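Beta-galactosidase (Trichoderma reesei, PDB 3OG2) probably hydrolyses terminal non-reducing beta-D-galactose residues from beta-D-galactosides, as a member of glycoside hydrolase family 35. Local coordinates at residues F307-N310 / N311-A314. Residues are numbered along the deposited sequence; the frame is centred on the assembly and turned at random.
Sequences FYKN and NMAA
The last turns of helix 301-313, a helix of the family 35 TIM barrel, bring F307, Y308 and K309 into contact with N311, M312 and A313. Helix 301-313 lies between barrel strands 275-280 and 318-321 in the chain, and side chains from this turn reach both. Backbone bonds set the frame: M312 N donates to Y308 O at 3.1 Å with an N-H...O angle of 158°, and A313 N to K309 O at 2.8 Å. N311 N is shared less evenly, bonding F307 O at 3.3 Å at a bent 136° and Y308 O only weakly. M312 has its CG turned anti to the carbonyl carbon (chi1 -60°) and runs extended from there back along the helix; together the two bring CE alongside Y308, 4.4 Å from Y308 CB. SD passes K309 on the way, 4.3 Å from K309 CG, while M312 also leans on L369 and Q365 of helix 357-370. Cutting this side chain back to an alanine is likely to leave a gap beside Q365 and L369 and to take from Y308 CB the terminal methyl it packs on. Beyond this packing, the Y308 ring meets F319 edge-to-face and its OH bonds Q280 O, while K309 NZ leaves the turn for a salt bridge with E470. On another side of the helix, two waters link the side chains of N310 and N311 to the backbone. N310 ND2, bonded to P258 O, also donates to a water. That water in turn donates to F307 O and to N311 OD1, both at 2.8 Å. A second water donates to N310 O and to N311 OD1, so the buried amide oxygen of N311 accepts from two waters, the second at 3.0 Å.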
loop_
_atom_site.group_PDB
_atom_site.type_symbol
_atom_site.label_atom_id
_atom_site.label_comp_id
_atom_site.label_asym_id
_atom_site.label_seq_id
_atom_site.Cartn_x
_atom_site.Cartn_y
_atom_site.Cartn_z
ATOM N N PHE A 307 -11.358 13.551 7.949
ATOM C CA PHE A 307 -10.270 14.157 7.187
ATOM C C PHE A 307 -10.487 14.153 5.675
ATOM O O PHE A 307 -10.059 15.090 4.986
ATOM C CB PHE A 307 -8.937 13.429 7.476
ATOM C CG PHE A 307 -8.322 13.808 8.813
ATOM C CD1 PHE A 307 -8.776 13.257 9.991
ATOM C CD2 PHE A 307 -7.235 14.731 8.798
ATOM C CE1 PHE A 307 -8.173 13.571 11.181
ATOM C CE2 PHE A 307 -6.646 15.072 10.028
ATOM C CZ PHE A 307 -7.107 14.495 11.194
ATOM N N TYR A 308 -11.120 13.127 5.118
ATOM C CA TYR A 308 -11.282 13.110 3.648
ATOM C C TYR A 308 -12.333 14.119 3.237
ATOM O O TYR A 308 -12.177 14.832 2.239
ATOM C CB TYR A 308 -11.591 11.738 3.093
ATOM C CG TYR A 308 -10.474 10.706 3.284
ATOM C CD1 TYR A 308 -9.285 11.005 3.931
ATOM C CD2 TYR A 308 -10.657 9.424 2.781
ATOM C CE1 TYR A 308 -8.296 10.045 4.076
ATOM C CE2 TYR A 308 -9.674 8.454 2.935
ATOM C CZ TYR A 308 -8.502 8.779 3.577
ATOM O OH TYR A 308 -7.534 7.813 3.726
ATOM N N LYS A 309 -13.428 14.236 4.003
ATOM C CA LYS A 309 -14.412 15.289 3.667
ATOM C C LYS A 309 -13.812 16.669 3.909
ATOM O O LYS A 309 -14.228 17.611 3.228
ATOM C CB LYS A 309 -15.688 15.080 4.492
ATOM C CG LYS A 309 -16.421 13.793 4.052
ATOM C CD LYS A 309 -17.649 13.503 4.904
ATOM C CE LYS A 309 -18.188 12.097 4.553
ATOM N NZ LYS A 309 -19.449 11.783 5.226
ATOM N N ASN A 310 -12.827 16.805 4.824
ATOM C CA ASN A 310 -12.166 18.102 4.946
ATOM C C ASN A 310 -11.372 18.454 3.702
ATOM O O ASN A 310 -11.150 19.649 3.423
ATOM C CB ASN A 310 -11.245 18.040 6.169
ATOM C CG ASN A 310 -10.597 19.360 6.461
ATOM O OD1 ASN A 310 -11.320 20.348 6.747
ATOM N ND2 ASN A 310 -9.265 19.398 6.394
ATOM N N ASN A 311 -10.895 17.485 2.923
ATOM C CA ASN A 311 -10.234 17.769 1.671
ATOM C C ASN A 311 -11.266 18.120 0.589
ATOM O O ASN A 311 -10.985 18.961 -0.270
ATOM C CB ASN A 311 -9.391 16.547 1.221
ATOM C CG ASN A 311 -8.231 16.331 2.184
ATOM O OD1 ASN A 311 -7.734 17.262 2.820
ATOM N ND2 ASN A 311 -7.794 15.066 2.306
ATOM N N MET A 312 -12.439 17.464 0.642
ATOM C CA MET A 312 -13.521 17.887 -0.246
ATOM C C MET A 312 -13.957 19.310 0.112
ATOM O O MET A 312 -14.342 20.074 -0.777
ATOM C CB MET A 312 -14.718 16.927 -0.115
ATOM C CG MET A 312 -14.252 15.486 -0.504
ATOM S SD MET A 312 -15.579 14.324 -0.109
ATOM C CE MET A 312 -14.611 12.786 0.056
ATOM N N ALA A 313 -13.867 19.694 1.425
ATOM C CA ALA A 313 -14.230 21.090 1.786
ATOM C C ALA A 313 -13.329 22.096 1.088
ATOM O O ALA A 313 -13.717 23.247 0.866
ATOM C CB ALA A 313 -14.129 21.199 3.282
ATOM N N ALA A 314 -12.101 21.695 0.742
ATOM C CA ALA A 314 -11.124 22.543 0.037
ATOM C C ALA A 314 -11.203 22.337 -1.478
ATOM O O ALA A 314 -10.387 22.946 -2.208
ATOM C CB ALA A 314 -9.740 22.266 0.551
HETATM O O HOH W 1 -7.947 16.827 5.599
HETATM O O HOH W 2 -8.249 20.220 3.123
#